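Local coordinates for protein tannase (Lactobacillus plantarum, PDB 3WA7) that probably hydrolyses the ester bonds of gallotannins and other galloyl esters as a serine esterase of the alpha/beta-hydrolase fold, at residues A[38-41]-A[42-45]; A[303-306]-A[307-311]. All blocks are in the same frame, centred on the assembly; numbering follows the deposited sequence.

Interaction 1 (A[38-41]-A[42-45]); sequences PVAA and IQVL
Gln-43 reaches back along the chain and grips the backbone of Val-39 and Ala-40 with one side-chain oxygen. Its OE1 accepts from Val-39 N at 2.7 Å, the donor lying nearly in line with the C=O bond (C=O...N 164°), and from Ala-40 N at 3.2 Å, a longer bond that comes in tilted from the amide plane. Two successive amides thus share one acceptor, which fixes the rotation of the Gln-43 amide; its other end is held too, because NE2 donates to Asp-135 OD1, and this buried amide is satisfied at both ends. Glutamine suits the place: CG lies anti to the carbonyl carbon (chi1 -66°) and the chain then runs out extended, giving the length to reach both amides.

Between Ala-40 and Gln-43 the backbone also closes a turn: Gln-43 N donates to Ala-40 O at 3.1 Å, from well above the carbonyl plane. Ala-40 O also receives a bond from a water, which makes a weak second one to Gln-43 O.

Side-chain carbons pack against the polar oxygens. Pro-38 CB lies 3.5 Å from Gln-43 OE1, and Val-39 CG2 flanks the same oxygen, its chain passing slantwise to the glutamine; Val-44 leans CG1 towards Ala-41 O at 3.8 Å. The apolar contact is slight: Ala-40 CB meets Ile-42 CG2 at 4.2 Å. Ala-40 also touches Thr-118, while Ile-42 rests on Pro-80. The small Ala-40 and Ala-41 fit a tight turn.

Residues 40 to 43 form a type I beta turn, followed by an inverse gamma turn centred on Gln-43, in which Val-44 N bonds to Ile-42 O; together they lead the chain into strand 44-50 of the central alpha/beta-hydrolase sheet.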
loop_
_atom_site.group_PDB
_atom_site.type_symbol
_atom_site.label_atom_id
_atom_site.label_comp_id
_atom_site.label_asym_id
_atom_site.label_seq_id
_atom_site.Cartn_x
_atom_site.Cartn_y
_atom_site.Cartn_z
ATOM N N PRO A 38 -3.064 -21.308 -13.226
ATOM C CA PRO A 38 -3.492 -20.720 -11.956
ATOM C C PRO A 38 -3.666 -21.781 -10.873
ATOM O O PRO A 38 -3.993 -22.930 -11.169
ATOM C CB PRO A 38 -4.811 -20.044 -12.319
ATOM C CG PRO A 38 -5.358 -20.952 -13.385
ATOM C CD PRO A 38 -4.133 -21.210 -14.237
ATOM N N VAL A 39 -3.449 -21.392 -9.621
ATOM C CA VAL A 39 -3.591 -22.316 -8.502
ATOM C C VAL A 39 -4.771 -21.937 -7.613
ATOM O O VAL A 39 -5.125 -22.671 -6.690
ATOM C CB VAL A 39 -2.308 -22.348 -7.641
ATOM C CG1 VAL A 39 -1.153 -22.901 -8.460
ATOM C CG2 VAL A 39 -1.978 -20.944 -7.140
ATOM N N ALA A 40 -5.380 -20.789 -7.896
ATOM C CA ALA A 40 -6.516 -20.313 -7.119
ATOM C C ALA A 40 -7.508 -19.577 -8.015
ATOM O O ALA A 40 -7.116 -18.892 -8.953
ATOM C CB ALA A 40 -6.037 -19.395 -6.001
ATOM N N ALA A 41 -8.792 -19.717 -7.705
ATOM C CA ALA A 41 -9.851 -19.090 -8.491
ATOM C C ALA A 41 -9.769 -17.569 -8.534
ATOM O O ALA A 41 -10.198 -16.948 -9.504
ATOM C CB ALA A 41 -11.215 -19.520 -7.955
ATOM N N ILE A 42 -9.209 -16.972 -7.488
ATOM C CA ILE A 42 -9.103 -15.520 -7.414
ATOM C C ILE A 42 -8.178 -14.927 -8.479
ATOM O O ILE A 42 -8.225 -13.723 -8.746
ATOM C CB ILE A 42 -8.615 -15.084 -6.010
ATOM C CG1 ILE A 42 -8.891 -13.593 -5.803
ATOM C CG2 ILE A 42 -7.126 -15.389 -5.853
ATOM C CD1 ILE A 42 -8.630 -13.112 -4.386
ATOM N N GLN A 43 -7.355 -15.771 -9.099
ATOM C CA GLN A 43 -6.413 -15.313 -10.116
ATOM C C GLN A 43 -7.026 -15.013 -11.484
ATOM O O GLN A 43 -6.748 -15.695 -12.473
ATOM C CB GLN A 43 -5.268 -16.324 -10.273
ATOM C CG GLN A 43 -4.375 -16.441 -9.044
ATOM C CD GLN A 43 -3.282 -17.476 -9.217
ATOM O OE1 GLN A 43 -3.560 -18.666 -9.370
ATOM N NE2 GLN A 43 -2.033 -17.028 -9.201
ATOM N N VAL A 44 -7.864 -13.983 -11.522
ATOM C CA VAL A 44 -8.504 -13.531 -12.750
ATOM C C VAL A 44 -8.503 -12.013 -12.683
ATOM O O VAL A 44 -8.290 -11.436 -11.614
ATOM C CB VAL A 44 -9.972 -14.024 -12.880
ATOM C CG1 VAL A 44 -10.004 -15.538 -13.020
ATOM C CG2 VAL A 44 -10.794 -13.569 -11.679
ATOM N N LEU A 45 -8.709 -11.360 -13.817
ATOM C CA LEU A 45 -8.742 -9.905 -13.825
ATOM C C LEU A 45 -9.920 -9.406 -14.645
ATOM O O LEU A 45 -10.475 -10.143 -15.468
ATOM C CB LEU A 45 -7.414 -9.336 -14.358
ATOM C CG LEU A 45 -6.882 -9.698 -15.750
ATOM C CD1 LEU A 45 -7.677 -8.974 -16.826
ATOM C CD2 LEU A 45 -5.414 -9.299 -15.849
HETATM O O HOH W 1 -8.056 -18.436 -11.864
#

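Interaction 2 (A[303-306]-A[307-311])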
loop_
_atom_site.group_PDB
_atom_site.type_symbol
_atom_site.label_atom_id
_atom_site.label_comp_id
_atom_site.label_asym_id
_atom_site.label_seq_id
_atom_site.Cartn_x
_atom_site.Cartn_y
_atom_site.Cartn_z
ATOM N N SER A 303 0.767 19.446 8.057
ATOM C CA SER A 303 -0.536 18.810 7.884
ATOM C C SER A 303 -1.621 19.652 8.546
ATOM O O SER A 303 -2.678 19.898 7.959
ATOM C CB SER A 303 -0.535 17.410 8.503
ATOM O OG SER A 303 -1.828 16.827 8.435
ATOM N N ALA A 304 -1.348 20.087 9.773
ATOM C CA ALA A 304 -2.282 20.913 10.527
ATOM C C ALA A 304 -2.476 22.259 9.837
ATOM O O ALA A 304 -3.594 22.771 9.758
ATOM C CB ALA A 304 -1.761 21.132 11.943
ATOM N N GLN A 305 -1.382 22.836 9.349
ATOM C CA GLN A 305 -1.447 24.129 8.674
ATOM C C GLN A 305 -2.358 24.056 7.457
ATOM O O GLN A 305 -3.218 24.915 7.258
ATOM C CB GLN A 305 -0.056 24.574 8.228
ATOM C CG GLN A 305 -0.020 25.975 7.618
ATOM C CD GLN A 305 -0.297 27.053 8.645
ATOM O OE1 GLN A 305 0.476 27.238 9.586
ATOM N NE2 GLN A 305 -1.408 27.767 8.476
ATOM N N THR A 306 -2.157 23.029 6.639
ATOM C CA THR A 306 -2.948 22.839 5.428
ATOM C C THR A 306 -4.439 22.744 5.726
ATOM O O THR A 306 -5.259 23.335 5.020
ATOM C CB THR A 306 -2.491 21.576 4.677
ATOM O OG1 THR A 306 -1.146 21.766 4.223
ATOM C CG2 THR A 306 -3.395 21.293 3.483
ATOM N N ALA A 307 -4.789 22.003 6.773
ATOM C CA ALA A 307 -6.185 21.838 7.156
ATOM C C ALA A 307 -6.750 23.144 7.701
ATOM O O ALA A 307 -7.855 23.554 7.345
ATOM C CB ALA A 307 -6.312 20.737 8.196
ATOM N N PHE A 308 -5.982 23.798 8.564
ATOM C CA PHE A 308 -6.397 25.060 9.165
ATOM C C PHE A 308 -6.643 26.096 8.065
ATOM O O PHE A 308 -7.619 26.852 8.111
ATOM C CB PHE A 308 -5.303 25.539 10.130
ATOM C CG PHE A 308 -5.680 26.746 10.944
ATOM C CD1 PHE A 308 -6.890 26.796 11.628
ATOM C CD2 PHE A 308 -4.806 27.821 11.057
ATOM C CE1 PHE A 308 -7.222 27.898 12.415
ATOM C CE2 PHE A 308 -5.129 28.929 11.842
ATOM C CZ PHE A 308 -6.340 28.966 12.522
ATOM N N ASP A 309 -5.756 26.115 7.074
ATOM C CA ASP A 309 -5.862 27.049 5.952
ATOM C C ASP A 309 -7.129 26.825 5.135
ATOM O O ASP A 309 -7.583 27.731 4.432
ATOM C CB ASP A 309 -4.657 26.919 5.016
ATOM C CG ASP A 309 -3.391 27.526 5.589
ATOM O OD1 ASP A 309 -3.470 28.256 6.600
ATOM O OD2 ASP A 309 -2.309 27.279 5.008
ATOM N N GLN A 310 -7.693 25.623 5.225
ATOM C CA GLN A 310 -8.901 25.294 4.476
ATOM C C GLN A 310 -10.177 25.354 5.312
ATOM O O GLN A 310 -11.212 24.835 4.902
ATOM C CB GLN A 310 -8.768 23.908 3.833
ATOM C CG GLN A 310 -7.678 23.811 2.761
ATOM C CD GLN A 310 -7.904 24.769 1.596
ATOM O OE1 GLN A 310 -8.992 24.818 1.018
ATOM N NE2 GLN A 310 -6.870 25.526 1.243
ATOM N N GLY A 311 -10.098 25.981 6.484
ATOM C CA GLY A 311 -11.271 26.119 7.334
ATOM C C GLY A 311 -11.527 25.041 8.373
ATOM O O GLY A 311 -12.540 25.080 9.072
HETATM O O HOH W 2 -4.458 24.513 2.555
#
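Gln-305 and Asp-309, one helical turn apart, are joined twice, through backbone and side chains. Asp-309 N donates to Gln-305 O at 2.8 Å, and Gln-305 NE2 gives a hydrogen bond to Asp-309 OD1, also 2.8 Å long. The carboxylate oxygen lies in the plane of the glutamine amide, yet the amide meets it from above the carboxylate plane, the two planes being turned 38° apart. With CG anti to the backbone N (chi1 -175°) and the chain bent at chi2 (68°), the amide swings towards Asp-309 and sets NE2 at the edge of the Phe-308 ring, 4.3 Å from CD2. Both ends of this amide are bonded outside the contact: OE1 takes a bond from Val-327 N, and NE2 gives a second one to Asn-325 O, so glutamine serves as donor and acceptor at once. With an alanine in its place the amide is gone, and Asp-309 OD1 is likely to be left without its side-chain donor, and Val-327 N and Asn-325 O without their mates.

The tight side is the inner one, where Ser-303, Ala-304 and Ala-307 all touch Trp-447; small side chains suit a face packed this closely. Ala-307 N bonds to Ser-303 O and Phe-308 N to Ala-304 O, the latter at 2.9 Å, while Ser-303 OG donates to Leu-445 O.

Helix 291-309 ends here in a Schellman motif. Gly-311 is the C-prime residue: its N bonds to Phe-308 O and Thr-312 N to Ala-307 O, and its positive phi would press a CB against the carbonyl O of the residue before, which calls for glycine.

The outer side is looser. Thr-306 turns OG1 back to Ser-302 O. Gln-310 N bonds to Ala-307 O at 3.0 Å, and its bond to Thr-306 O, at 3.3 Å, is weak. A water donates to Thr-306 O at 2.8 Å and accepts from Gln-310 NE2.

Overall arrangement
From the N terminus the chain passes along strand 22-33 and through a loop into interaction 1, whose turn leads into strand 44-50, antiparallel to 22-33 on one side and to 107-111 on the other. Gln-43 fastens this loop to helix 131-145 through Asp-135. The chain then runs through the sheet strands as far as 199-203 and past hairpin 225-232/241-249 before interaction 2 ends helix 291-309; sheet strands 410-414 and 440-444 follow. Each contact is local, closing no long loop; they stand in series, neither nesting nor crossing. The centres of interactions 1 and 2 are about 44 Å apart, on opposite sides of the chain's centre. Interaction 2 joins its helix to hairpin 320-323/326-330 and to the loop after strand 440-444.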